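Local coordinates for protein phosphoserine aminotransferase (Bacillus alcalophilus, PDB 1W23) that catalyses the reversible, pyridoxal-phosphate-dependent transamination of 3-phosphohydroxypyruvate to phosphoserine, the second step of serine biosynthesis, working as a homodimer, at residues D142-I147 against P168-M173. Residues are numbered along the deposited sequence; the frame is centred on the assembly and turned at random.
Sequences DAYLHI and PLIADM. With PLP (pyridoxal-5'-phosphate), chain J.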
loop_
_atom_site.group_PDB
_atom_site.type_symbol
_atom_site.label_atom_id
_atom_site.label_comp_id
_atom_site.label_asym_id
_atom_site.label_seq_id
_atom_site.Cartn_x
_atom_site.Cartn_y
_atom_site.Cartn_z
ATOM N N ASP A 142 9.893 -23.780 20.093
ATOM C CA ASP A 142 9.698 -22.453 19.508
ATOM C C ASP A 142 9.641 -22.542 17.994
ATOM O O ASP A 142 10.519 -23.122 17.333
ATOM C CB ASP A 142 10.818 -21.492 19.908
ATOM C CG ASP A 142 10.759 -21.009 21.331
ATOM O OD1 ASP A 142 9.678 -21.033 21.978
ATOM O OD2 ASP A 142 11.826 -20.542 21.829
ATOM N N ALA A 143 8.621 -21.905 17.403
ATOM C CA ALA A 143 8.571 -21.710 15.945
ATOM C C ALA A 143 9.573 -20.628 15.521
ATOM O O ALA A 143 10.120 -20.639 14.395
ATOM C CB ALA A 143 7.167 -21.317 15.513
ATOM N N TYR A 144 9.821 -19.661 16.381
ATOM C CA TYR A 144 10.682 -18.505 16.151
ATOM C C TYR A 144 10.816 -17.784 17.452
ATOM O O TYR A 144 10.045 -17.979 18.394
ATOM C CB TYR A 144 10.070 -17.610 15.075
ATOM C CG TYR A 144 8.679 -17.101 15.301
ATOM C CD1 TYR A 144 7.608 -17.742 14.650
ATOM C CD2 TYR A 144 8.393 -16.034 16.139
ATOM C CE1 TYR A 144 6.306 -17.318 14.842
ATOM C CE2 TYR A 144 7.101 -15.623 16.343
ATOM C CZ TYR A 144 6.060 -16.236 15.697
ATOM O OH TYR A 144 4.751 -15.841 15.866
ATOM N N LEU A 145 11.803 -16.868 17.494
ATOM C CA LEU A 145 11.965 -15.879 18.556
ATOM C C LEU A 145 11.860 -14.512 17.908
ATOM O O LEU A 145 12.645 -14.241 16.982
ATOM C CB LEU A 145 13.318 -16.011 19.253
ATOM C CG LEU A 145 13.533 -15.028 20.416
ATOM C CD1 LEU A 145 12.584 -15.331 21.556
ATOM C CD2 LEU A 145 14.985 -15.057 20.835
ATOM N N HIS A 146 10.897 -13.706 18.340
ATOM C CA HIS A 146 10.621 -12.392 17.732
ATOM C C HIS A 146 11.087 -11.287 18.637
ATOM O O HIS A 146 10.767 -11.282 19.837
ATOM C CB HIS A 146 9.109 -12.283 17.465
ATOM C CG HIS A 146 8.713 -10.991 16.800
ATOM N ND1 HIS A 146 8.617 -9.760 17.484
ATOM C CD2 HIS A 146 8.329 -10.750 15.526
ATOM C CE1 HIS A 146 8.192 -8.838 16.598
ATOM N NE2 HIS A 146 8.037 -9.419 15.400
ATOM N N ILE A 147 11.819 -10.320 18.054
ATOM C CA ILE A 147 12.280 -9.128 18.744
ATOM C C ILE A 147 11.846 -7.900 17.958
ATOM O O ILE A 147 11.514 -7.960 16.769
ATOM C CB ILE A 147 13.813 -9.132 18.916
ATOM C CG1 ILE A 147 14.571 -8.993 17.598
ATOM C CG2 ILE A 147 14.263 -10.371 19.705
ATOM C CD1 ILE A 147 16.064 -8.826 17.749
ATOM N N PRO A 168 14.378 -19.796 14.187
ATOM C CA PRO A 168 14.780 -18.559 13.562
ATOM C C PRO A 168 14.501 -17.337 14.403
ATOM O O PRO A 168 13.474 -17.227 15.056
ATOM C CB PRO A 168 13.876 -18.558 12.301
ATOM C CG PRO A 168 12.695 -19.407 12.630
ATOM C CD PRO A 168 13.273 -20.524 13.487
ATOM N N LEU A 169 15.441 -16.401 14.344
ATOM C CA LEU A 169 15.293 -15.083 14.938
ATOM C C LEU A 169 14.580 -14.163 13.935
ATOM O O LEU A 169 15.018 -14.086 12.763
ATOM C CB LEU A 169 16.648 -14.531 15.334
ATOM C CG LEU A 169 16.665 -13.142 16.008
ATOM C CD1 LEU A 169 15.959 -13.165 17.343
ATOM C CD2 LEU A 169 18.117 -12.641 16.176
ATOM N N ILE A 170 13.530 -13.509 14.381
ATOM C CA ILE A 170 12.700 -12.628 13.529
ATOM C C ILE A 170 12.681 -11.263 14.160
ATOM O O ILE A 170 12.536 -11.170 15.409
ATOM C CB ILE A 170 11.252 -13.160 13.433
ATOM C CG1 ILE A 170 11.344 -14.653 13.202
ATOM C CG2 ILE A 170 10.446 -12.303 12.466
ATOM C CD1 ILE A 170 10.956 -15.216 11.908
ATOM N N ALA A 171 12.848 -10.220 13.346
ATOM C CA ALA A 171 12.875 -8.872 13.928
ATOM C C ALA A 171 12.021 -7.875 13.156
ATOM O O ALA A 171 12.118 -7.747 11.924
ATOM C CB ALA A 171 14.321 -8.350 13.932
ATOM N N ASP A 172 11.243 -7.128 13.920
ATOM C CA ASP A 172 10.556 -5.922 13.471
ATOM C C ASP A 172 11.574 -4.787 13.600
ATOM O O ASP A 172 11.855 -4.276 14.690
ATOM C CB ASP A 172 9.343 -5.627 14.360
ATOM C CG ASP A 172 8.631 -4.330 14.040
ATOM O OD1 ASP A 172 9.065 -3.594 13.095
ATOM O OD2 ASP A 172 7.638 -4.054 14.742
ATOM N N MET A 173 12.156 -4.424 12.450
ATOM C CA MET A 173 13.171 -3.371 12.348
ATOM C C MET A 173 12.591 -2.102 11.746
ATOM O O MET A 173 13.342 -1.275 11.182
ATOM C CB MET A 173 14.415 -3.815 11.559
ATOM C CG MET A 173 15.068 -5.079 12.214
ATOM S SD MET A 173 16.684 -5.345 11.463
ATOM C CE MET A 173 17.323 -6.673 12.497
HETATM N N1 PLP J . 6.580 -1.617 14.407
HETATM C C2 PLP J . 7.343 -0.512 14.745
HETATM C C2A PLP J . 8.606 -0.773 15.477
HETATM C C3 PLP J . 6.914 0.756 14.386
HETATM O O3 PLP J . 7.650 1.802 14.685
HETATM C C4 PLP J . 5.665 0.918 13.681
HETATM C C4A PLP J . 5.257 2.279 13.244
HETATM C C5 PLP J . 4.931 -0.233 13.348
HETATM C C6 PLP J . 5.401 -1.475 13.744
HETATM C C5A PLP J . 3.608 -0.173 12.643
HETATM O O4P PLP J . 3.851 0.034 11.202
HETATM P P PLP J . 2.573 0.219 10.203
HETATM O O1P PLP J . 1.855 1.454 10.652
HETATM O O2P PLP J . 1.718 -1.031 10.346
HETATM O O3P PLP J . 3.267 0.301 8.852
#
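Leu145 and Ile147 pair in register with Leu169 and Ala171 where strands 144-147 and 169-172 run parallel, their axes 4.7 Å apart at closest and inclined at 24°. Four nearly straight backbone hydrogen bonds join the strands: Leu145 N to Pro168 O, Ile170 N to Leu145 O, Ile147 N to Ile170 O and Asp172 N to Ile147 O. On the face these four side chains share, Leu169 CD1 meets Leu145 CD2 at 4.1 Å and also touches Ile147 CG2. Ile147 CG1, held between its backbone N and carbonyl carbon (chi1 68°), lies 3.7 Å from Ala171 CB. The other face carries Tyr144, His146 and Ile170. The Ile170 side chain has two conformers; in the one described, CG1 packs against Tyr144 CB and CG2 lies near His146 CD2. The Tyr144 ring leads away from strand 169-172 to a hydrogen bond between its hydroxyl and that of Tyr96, while His146 NE2 is hydrogen-bonded to the Tyr191 hydroxyl. Helix 75-87 covers this face, setting Leu83 against His146 and Phe80, a residue of the cofactor pocket, against Asp172. The strands are neighbours in the seven-stranded mixed sheet of the fold-type I large domain, and strand 169-172 ends at the cofactor with Asp172. Its extended first torsion carries the carboxylate beyond the His146 ring, whose CE1 lies 4.1 Å from Asp172 CB, the two flat groups inclined at 60°. OD2 of Asp172 thereby comes within 2.7 Å of the pyridine nitrogen N1 of PLP, and OD1 is hydrogen-bonded to Ser174 OG. With an alanine at Asp172, N1 would probably lose its carboxylate mate and Ser174 OG this partner.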